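Long-range contact in RNA-binding protein RO60 (Deinococcus radiodurans, PDB 2NVO), which binds small RNAs that accumulate during recovery from ultraviolet irradiation and contributes to the bacterium's resistance to that radiation: residues A[314-326]-A[337-351]. Residues are numbered along the deposited sequence; the frame is centred on the assembly and turned at random.
Sequences HPLDALKARLVYA and WLPVPRVVDALEEAF
Tyr325 and the segment leading into helix 341-351 lock together through two hydrogen bonds, both donated by 337-351 to Tyr325, one to its hydroxyl and one to its backbone carbonyl. The phenol, swung anti to its backbone N (chi1 176°), lies across the start of that helix, and its OH receives the N-H of Val340, the N-cap residue, in a short, nearly straight bond (Tyr325 OH to Val340 N 2.6 Å, 178°). The same OH donates to a water that bonds Leu338 O. A second donor, Trp337 NE1, reaches Tyr325 O at 2.9 Å, within the carbonyl plane and on a lone pair. The indole's five-membered ring runs almost parallel to the phenol, 12° off, but offset, with little ring overlap. Pro339 CB sits over a face of the phenol, while Val343 CG1 meets Tyr325 CE2 obliquely at 3.7 Å.

From there helices 315-326 and 341-351 pack antiparallel, axes 8.2 Å apart. Leu347 CD1 presses on Arg322 CA at 3.6 Å. Arg322 bends at chi3, passing its CD by Val344 and Glu348; Glu348 OE2 stands over a guanidinium face, 4.0 Å from Arg322 NE, a long, purely electrostatic salt bridge. Arg322 NE donates instead to a water that bonds Leu347 O weakly. Farther along, Ala318 CB fits against Phe351 N, and the Phe351 ring turns its edge to Pro315 O. Leu275 and Leu278 of helix 271-283 touch Leu347.

The two helices form an antiparallel pair within the helical-repeat TROVE domain: direction-specific hydrogen bonds fix the connection beside Tyr325, apolar packing joins the helices, and the Arg322-Glu348 pair probably adds only loose electrostatic attraction.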
ATOM      1  N   HIS A 314      -4.766   9.015   4.854  1.00 12.52           N
ATOM      2  CA  HIS A 314      -5.308   9.517   3.610  1.00 12.96           C
ATOM      3  C   HIS A 314      -6.814   9.581   3.806  1.00 13.65           C
ATOM      4  O   HIS A 314      -7.358   8.798   4.564  1.00 14.11           O
ATOM      5  CB  HIS A 314      -4.950   8.556   2.483  1.00 15.71           C
ATOM      6  CG  HIS A 314      -5.265   9.077   1.118  1.00 14.19           C
ATOM      7  ND1 HIS A 314      -6.512   8.953   0.548  1.00 13.66           N
ATOM      8  CD2 HIS A 314      -4.494   9.720   0.211  1.00 12.55           C
ATOM      9  CE1 HIS A 314      -6.491   9.484  -0.662  1.00 12.73           C
ATOM     10  NE2 HIS A 314      -5.284   9.964  -0.886  1.00 11.02           N
ATOM     11  N   PRO A 315      -7.489  10.528   3.147  1.00 10.08           N
ATOM     12  CA  PRO A 315      -8.941  10.591   3.319  1.00 11.00           C
ATOM     13  C   PRO A 315      -9.638   9.243   3.023  1.00 11.03           C
ATOM     14  O   PRO A 315     -10.562   8.883   3.738  1.00 10.07           O
ATOM     15  CB  PRO A 315      -9.365  11.690   2.335  1.00 12.88           C
ATOM     16  CG  PRO A 315      -8.138  12.546   2.182  1.00 10.98           C
ATOM     17  CD  PRO A 315      -6.978  11.592   2.266  1.00 12.13           C
ATOM     18  N   LEU A 316      -9.190   8.518   1.999  1.00 12.90           N
ATOM     19  CA  LEU A 316      -9.736   7.190   1.690  1.00 12.77           C
ATOM     20  C   LEU A 316      -9.509   6.162   2.809  1.00 12.87           C
ATOM     21  O   LEU A 316     -10.271   5.205   2.948  1.00 16.48           O
ATOM     22  CB  LEU A 316      -9.156   6.670   0.374  1.00 14.38           C
ATOM     23  CG  LEU A 316      -9.681   7.399  -0.853  1.00 14.27           C
ATOM     24  CD1 LEU A 316      -9.003   6.853  -2.105  1.00 14.47           C
ATOM     25  CD2 LEU A 316     -11.197   7.233  -0.925  1.00 11.16           C
ATOM     26  N   ASP A 317      -8.447   6.338   3.583  1.00 13.32           N
ATOM     27  CA  ASP A 317      -8.220   5.512   4.764  1.00 13.31           C
ATOM     28  C   ASP A 317      -9.357   5.718   5.752  1.00 14.36           C
ATOM     29  O   ASP A 317      -9.854   4.765   6.339  1.00 11.56           O
ATOM     30  CB  ASP A 317      -6.907   5.887   5.452  1.00 17.03           C
ATOM     31  CG  ASP A 317      -5.686   5.456   4.669  1.00 21.20           C
ATOM     32  OD1 ASP A 317      -5.801   4.491   3.877  1.00 23.07           O
ATOM     33  OD2 ASP A 317      -4.603   6.078   4.855  1.00 20.82           O
ATOM     34  N   ALA A 318      -9.771   6.973   5.931  1.00  9.50           N
ATOM     35  CA  ALA A 318     -10.848   7.256   6.850  1.00 11.93           C
ATOM     36  C   ALA A 318     -12.173   6.780   6.266  1.00  9.45           C
ATOM     37  O   ALA A 318     -13.012   6.262   6.983  1.00  7.56           O
ATOM     38  CB  ALA A 318     -10.900   8.761   7.193  1.00 11.49           C
ATOM     39  N   LEU A 319     -12.359   6.966   4.960  1.00  9.77           N
ATOM     40  CA  LEU A 319     -13.600   6.522   4.332  1.00 10.63           C
ATOM     41  C   LEU A 319     -13.715   4.998   4.471  1.00  6.96           C
ATOM     42  O   LEU A 319     -14.756   4.505   4.851  1.00  8.32           O
ATOM     43  CB  LEU A 319     -13.690   6.959   2.860  1.00  8.33           C
ATOM     44  CG  LEU A 319     -15.010   6.608   2.153  1.00  9.01           C
ATOM     45  CD1 LEU A 319     -16.242   7.005   2.974  1.00 10.97           C
ATOM     46  CD2 LEU A 319     -15.068   7.236   0.734  1.00  8.59           C
ATOM     47  N   LYS A 320     -12.643   4.272   4.186  1.00  9.21           N
ATOM     48  CA  LYS A 320     -12.669   2.813   4.307  1.00  9.50           C
ATOM     49  C   LYS A 320     -12.995   2.387   5.744  1.00 11.47           C
ATOM     50  O   LYS A 320     -13.845   1.521   5.977  1.00  8.65           O
ATOM     51  CB  LYS A 320     -11.343   2.194   3.854  1.00 10.13           C
ATOM     52  CG  LYS A 320     -11.249   0.692   4.139  1.00 13.90           C
ATOM     53  CD  LYS A 320      -9.853   0.148   3.872  1.00 16.51           C
ATOM     54  CE  LYS A 320      -9.794  -1.365   4.114  1.00 22.48           C
ATOM     55  NZ  LYS A 320      -8.567  -1.971   3.512  1.00 19.16           N
ATOM     56  N   ALA A 321     -12.332   3.013   6.719  1.00  9.66           N
ATOM     57  CA  ALA A 321     -12.594   2.658   8.115  1.00 11.40           C
ATOM     58  C   ALA A 321     -14.051   2.867   8.495  1.00  8.72           C
ATOM     59  O   ALA A 321     -14.637   2.049   9.190  1.00 11.48           O
ATOM     60  CB  ALA A 321     -11.640   3.415   9.083  1.00 11.05           C
ATOM     61  N   ARG A 322     -14.641   3.966   8.042  1.00  8.27           N
ATOM     62  CA  ARG A 322     -16.035   4.239   8.323  1.00  9.15           C
ATOM     63  C   ARG A 322     -16.958   3.189   7.709  1.00  9.34           C
ATOM     64  O   ARG A 322     -17.843   2.662   8.375  1.00 12.55           O
ATOM     65  CB  ARG A 322     -16.458   5.609   7.808  1.00  8.51           C
ATOM     66  CG  ARG A 322     -17.950   5.822   7.960  1.00 13.59           C
ATOM     67  CD  ARG A 322     -18.346   7.260   7.899  1.00 19.17           C
ATOM     68  NE  ARG A 322     -18.208   7.845   6.569  1.00 23.62           N
ATOM     69  CZ  ARG A 322     -19.014   7.594   5.538  1.00 21.95           C
ATOM     70  NH1 ARG A 322     -20.016   6.736   5.662  1.00 26.92           N
ATOM     71  NH2 ARG A 322     -18.817   8.216   4.382  1.00 20.99           N
ATOM     72  N   LEU A 323     -16.749   2.885   6.434  1.00  9.36           N
ATOM     73  CA  LEU A 323     -17.614   1.929   5.740  1.00  8.66           C
ATOM     74  C   LEU A 323     -17.470   0.553   6.377  1.00  7.63           C
ATOM     75  O   LEU A 323     -18.454  -0.097   6.642  1.00 12.07           O
ATOM     76  CB  LEU A 323     -17.278   1.871   4.240  1.00  7.08           C
ATOM     77  CG  LEU A 323     -17.539   3.171   3.460  1.00  6.34           C
ATOM     78  CD1 LEU A 323     -16.912   3.162   2.048  1.00  7.85           C
ATOM     79  CD2 LEU A 323     -19.016   3.476   3.384  1.00  9.22           C
ATOM     80  N   VAL A 324     -16.240   0.117   6.613  1.00 11.70           N
ATOM     81  CA  VAL A 324     -15.988  -1.196   7.230  1.00 13.13           C
ATOM     82  C   VAL A 324     -16.663  -1.286   8.596  1.00 18.02           C
ATOM     83  O   VAL A 324     -17.362  -2.262   8.917  1.00 16.01           O
ATOM     84  CB  VAL A 324     -14.484  -1.466   7.400  1.00 12.99           C
ATOM     85  CG1 VAL A 324     -14.257  -2.705   8.285  1.00 16.44           C
ATOM     86  CG2 VAL A 324     -13.824  -1.669   6.044  1.00 15.17           C
ATOM     87  N   TYR A 325     -16.459  -0.245   9.399  1.00 14.94           N
ATOM     88  CA  TYR A 325     -17.011  -0.199  10.742  1.00 13.42           C
ATOM     89  C   TYR A 325     -18.530  -0.140  10.753  1.00 16.17           C
ATOM     90  O   TYR A 325     -19.174  -0.795  11.564  1.00 16.73           O
ATOM     91  CB  TYR A 325     -16.414   0.997  11.517  1.00 15.07           C
ATOM     92  CG  TYR A 325     -16.995   1.187  12.897  1.00 15.96           C
ATOM     93  CD1 TYR A 325     -16.850   0.207  13.872  1.00 19.95           C
ATOM     94  CD2 TYR A 325     -17.689   2.348  13.227  1.00 17.13           C
ATOM     95  CE1 TYR A 325     -17.397   0.381  15.148  1.00 20.54           C
ATOM     96  CE2 TYR A 325     -18.232   2.528  14.480  1.00 18.97           C
ATOM     97  CZ  TYR A 325     -18.082   1.545  15.436  1.00 18.95           C
ATOM     98  OH  TYR A 325     -18.624   1.733  16.681  1.00 17.95           O
ATOM     99  N   ALA A 326     -19.116   0.635   9.846  1.00 16.78           N
ATOM    100  CA  ALA A 326     -20.554   0.855   9.882  1.00 16.34           C
ATOM    101  C   ALA A 326     -21.343  -0.398   9.519  1.00 19.10           C
ATOM    102  O   ALA A 326     -22.548  -0.460   9.756  1.00 22.71           O
ATOM    103  CB  ALA A 326     -20.958   2.027   8.988  1.00 16.34           C
ATOM    104  N   TRP A 337     -20.884  -6.608  15.592  1.00 33.05           N
ATOM    105  CA  TRP A 337     -20.755  -5.571  16.606  1.00 34.03           C
ATOM    106  C   TRP A 337     -21.825  -4.530  16.356  1.00 29.62           C
ATOM    107  O   TRP A 337     -22.508  -4.578  15.333  1.00 30.57           O
ATOM    108  CB  TRP A 337     -19.363  -4.941  16.583  1.00 28.76           C
ATOM    109  CG  TRP A 337     -18.980  -4.290  15.277  1.00 29.50           C
ATOM    110  CD1 TRP A 337     -19.183  -2.989  14.918  1.00 28.51           C
ATOM    111  CD2 TRP A 337     -18.314  -4.912  14.170  1.00 29.63           C
ATOM    112  NE1 TRP A 337     -18.688  -2.761  13.655  1.00 27.30           N
ATOM    113  CE2 TRP A 337     -18.149  -3.926  13.174  1.00 28.94           C
ATOM    114  CE3 TRP A 337     -17.846  -6.208  13.923  1.00 31.88           C
ATOM    115  CZ2 TRP A 337     -17.540  -4.197  11.951  1.00 28.44           C
ATOM    116  CZ3 TRP A 337     -17.237  -6.474  12.708  1.00 32.38           C
ATOM    117  CH2 TRP A 337     -17.088  -5.472  11.738  1.00 30.88           C
ATOM    118  N   LEU A 338     -21.985  -3.604  17.293  1.00 27.59           N
ATOM    119  CA  LEU A 338     -22.963  -2.537  17.144  1.00 28.48           C
ATOM    120  C   LEU A 338     -22.262  -1.198  16.939  1.00 32.58           C
ATOM    121  O   LEU A 338     -21.777  -0.585  17.902  1.00 29.89           O
ATOM    122  CB  LEU A 338     -23.880  -2.473  18.364  1.00 35.14           C
ATOM    123  CG  LEU A 338     -24.924  -1.361  18.310  1.00 33.53           C
ATOM    124  CD1 LEU A 338     -25.721  -1.450  17.020  1.00 36.12           C
ATOM    125  CD2 LEU A 338     -25.848  -1.425  19.521  1.00 37.78           C
ATOM    126  N   PRO A 339     -22.216  -0.735  15.677  1.00 31.74           N
ATOM    127  CA  PRO A 339     -21.524   0.510  15.325  1.00 27.04           C
ATOM    128  C   PRO A 339     -22.053   1.657  16.160  1.00 25.64           C
ATOM    129  O   PRO A 339     -23.267   1.839  16.226  1.00 28.24           O
ATOM    130  CB  PRO A 339     -21.915   0.726  13.856  1.00 26.12           C
ATOM    131  CG  PRO A 339     -22.312  -0.644  13.350  1.00 24.96           C
ATOM    132  CD  PRO A 339     -22.945  -1.314  14.531  1.00 30.17           C
ATOM    133  N   VAL A 340     -21.158   2.406  16.800  1.00 23.14           N
ATOM    134  CA  VAL A 340     -21.553   3.605  17.530  1.00 22.71           C
ATOM    135  C   VAL A 340     -21.650   4.784  16.581  1.00 17.95           C
ATOM    136  O   VAL A 340     -20.660   5.154  15.966  1.00 18.35           O
ATOM    137  CB  VAL A 340     -20.521   3.973  18.615  1.00 22.27           C
ATOM    138  CG1 VAL A 340     -20.952   5.243  19.310  1.00 22.02           C
ATOM    139  CG2 VAL A 340     -20.345   2.831  19.602  1.00 24.17           C
ATOM    140  N   PRO A 341     -22.839   5.392  16.477  1.00 19.61           N
ATOM    141  CA  PRO A 341     -23.098   6.455  15.500  1.00 22.81           C
ATOM    142  C   PRO A 341     -22.111   7.613  15.580  1.00 21.88           C
ATOM    143  O   PRO A 341     -21.601   8.045  14.549  1.00 19.45           O
ATOM    144  CB  PRO A 341     -24.505   6.925  15.866  1.00 22.22           C
ATOM    145  CG  PRO A 341     -25.148   5.709  16.447  1.00 22.30           C
ATOM    146  CD  PRO A 341     -24.051   5.041  17.235  1.00 23.62           C
ATOM    147  N   ARG A 342     -21.829   8.108  16.780  1.00 20.01           N
ATOM    148  CA  ARG A 342     -20.943   9.264  16.889  1.00 20.25           C
ATOM    149  C   ARG A 342     -19.500   8.927  16.497  1.00 14.75           C
ATOM    150  O   ARG A 342     -18.715   9.823  16.205  1.00 16.32           O
ATOM    151  CB  ARG A 342     -21.033   9.901  18.291  1.00 19.78           C
ATOM    152  CG  ARG A 342     -22.269  10.787  18.472  1.00 24.65           C
ATOM    153  CD  ARG A 342     -22.427  11.327  19.903  1.00 23.58           C
ATOM    154  NE  ARG A 342     -21.371  12.273  20.228  1.00 22.82           N
ATOM    155  CZ  ARG A 342     -20.331  11.992  20.999  1.00 19.58           C
ATOM    156  NH1 ARG A 342     -20.226  10.793  21.549  1.00 19.89           N
ATOM    157  NH2 ARG A 342     -19.409  12.918  21.231  1.00 16.35           N
ATOM    158  N   VAL A 343     -19.148   7.642  16.496  1.00 12.42           N
ATOM    159  CA  VAL A 343     -17.831   7.215  16.011  1.00 13.44           C
ATOM    160  C   VAL A 343     -17.845   7.250  14.484  1.00 15.74           C
ATOM    161  O   VAL A 343     -16.918   7.753  13.858  1.00 12.25           O
ATOM    162  CB  VAL A 343     -17.437   5.798  16.510  1.00 14.83           C
ATOM    163  CG1 VAL A 343     -16.177   5.304  15.827  1.00 11.73           C
ATOM    164  CG2 VAL A 343     -17.234   5.789  18.037  1.00 12.98           C
ATOM    165  N   VAL A 344     -18.915   6.720  13.897  1.00 14.84           N
ATOM    166  CA  VAL A 344     -19.123   6.860  12.456  1.00 18.45           C
ATOM    167  C   VAL A 344     -19.027   8.323  12.056  1.00 15.41           C
ATOM    168  O   VAL A 344     -18.378   8.670  11.072  1.00 15.32           O
ATOM    169  CB  VAL A 344     -20.489   6.306  12.031  1.00 16.51           C
ATOM    170  CG1 VAL A 344     -20.823   6.766  10.612  1.00 21.54           C
ATOM    171  CG2 VAL A 344     -20.482   4.792  12.134  1.00 14.33           C
ATOM    172  N   ASP A 345     -19.660   9.183  12.850  1.00 20.12           N
ATOM    173  CA  ASP A 345     -19.615  10.629  12.632  1.00 17.27           C
ATOM    174  C   ASP A 345     -18.197  11.179  12.671  1.00 16.60           C
ATOM    175  O   ASP A 345     -17.837  12.047  11.886  1.00 16.76           O
ATOM    176  CB  ASP A 345     -20.424  11.365  13.703  1.00 21.33           C
ATOM    177  CG  ASP A 345     -21.904  11.432  13.392  1.00 27.20           C
ATOM    178  OD1 ASP A 345     -22.293  11.207  12.224  1.00 32.19           O
ATOM    179  OD2 ASP A 345     -22.679  11.723  14.330  1.00 34.18           O
ATOM    180  N   ALA A 346     -17.405  10.713  13.628  1.00 17.21           N
ATOM    181  CA  ALA A 346     -16.053  11.238  13.796  1.00 15.06           C
ATOM    182  C   ALA A 346     -15.190  10.850  12.598  1.00 13.44           C
ATOM    183  O   ALA A 346     -14.253  11.561  12.211  1.00 11.13           O
ATOM    184  CB  ALA A 346     -15.451  10.702  15.061  1.00 13.26           C
ATOM    185  N   LEU A 347     -15.489   9.686  12.041  1.00 13.07           N
ATOM    186  CA  LEU A 347     -14.783   9.210  10.851  1.00 11.27           C
ATOM    187  C   LEU A 347     -15.078  10.093   9.637  1.00 11.91           C
ATOM    188  O   LEU A 347     -14.225  10.270   8.764  1.00 12.39           O
ATOM    189  CB  LEU A 347     -15.103   7.743  10.601  1.00 10.54           C
ATOM    190  CG  LEU A 347     -14.468   6.820  11.646  1.00  8.95           C
ATOM    191  CD1 LEU A 347     -15.078   5.443  11.558  1.00 12.62           C
ATOM    192  CD2 LEU A 347     -12.968   6.748  11.466  1.00  8.01           C
ATOM    193  N   GLU A 348     -16.272  10.670   9.595  1.00 14.50           N
ATOM    194  CA  GLU A 348     -16.592  11.633   8.550  1.00 15.42           C
ATOM    195  C   GLU A 348     -15.763  12.887   8.723  1.00 15.15           C
ATOM    196  O   GLU A 348     -15.359  13.507   7.743  1.00 13.74           O
ATOM    197  CB  GLU A 348     -18.089  11.956   8.518  1.00 18.57           C
ATOM    198  CG  GLU A 348     -18.908  10.866   7.851  1.00 19.28           C
ATOM    199  CD  GLU A 348     -20.400  10.976   8.117  1.00 22.01           C
ATOM    200  OE1 GLU A 348     -20.964  12.078   7.964  1.00 31.79           O
ATOM    201  OE2 GLU A 348     -21.012   9.944   8.472  1.00 31.53           O
ATOM    202  N   GLU A 349     -15.487  13.250   9.976  1.00 14.82           N
ATOM    203  CA  GLU A 349     -14.635  14.393  10.254  1.00 14.11           C
ATOM    204  C   GLU A 349     -13.171  14.104   9.935  1.00 13.13           C
ATOM    205  O   GLU A 349     -12.477  14.961   9.400  1.00 15.64           O
ATOM    206  CB  GLU A 349     -14.776  14.851  11.724  1.00 18.02           C
ATOM    207  CG  GLU A 349     -13.981  16.118  12.024  1.00 17.97           C
ATOM    208  CD  GLU A 349     -14.096  16.588  13.477  1.00 24.88           C
ATOM    209  OE1 GLU A 349     -15.068  16.206  14.154  1.00 20.70           O
ATOM    210  OE2 GLU A 349     -13.211  17.347  13.929  1.00 29.32           O
ATOM    211  N   ALA A 350     -12.699  12.903  10.276  1.00 11.52           N
ATOM    212  CA  ALA A 350     -11.345  12.485   9.944  1.00 11.01           C
ATOM    213  C   ALA A 350     -11.109  12.547   8.429  1.00 11.85           C
ATOM    214  O   ALA A 350     -10.051  12.970   7.979  1.00  9.89           O
ATOM    215  CB  ALA A 350     -11.066  11.079  10.479  1.00 10.99           C
ATOM    216  N   PHE A 351     -12.107  12.131   7.656  1.00 10.19           N
ATOM    217  CA  PHE A 351     -12.040  12.207   6.200  1.00 11.23           C
ATOM    218  C   PHE A 351     -11.711  13.627   5.736  1.00 11.63           C
ATOM    219  O   PHE A 351     -10.765  13.843   4.985  1.00 12.37           O
ATOM    220  CB  PHE A 351     -13.382  11.755   5.622  1.00 11.04           C
ATOM    221  CG  PHE A 351     -13.505  11.909   4.135  1.00 10.69           C
ATOM    222  CD1 PHE A 351     -12.948  10.976   3.280  1.00 13.60           C
ATOM    223  CD2 PHE A 351     -14.232  12.963   3.588  1.00 15.50           C
ATOM    224  CE1 PHE A 351     -13.095  11.087   1.888  1.00 12.82           C
ATOM    225  CE2 PHE A 351     -14.384  13.083   2.202  1.00 15.07           C
ATOM    226  CZ  PHE A 351     -13.801  12.135   1.350  1.00 11.56           C
TER
HETATM  227  O   HOH W   1     -15.263   8.787   6.577  1.00 14.28           O
HETATM  228  O   HOH W   2     -19.004  -0.722  18.016  1.00 24.41           O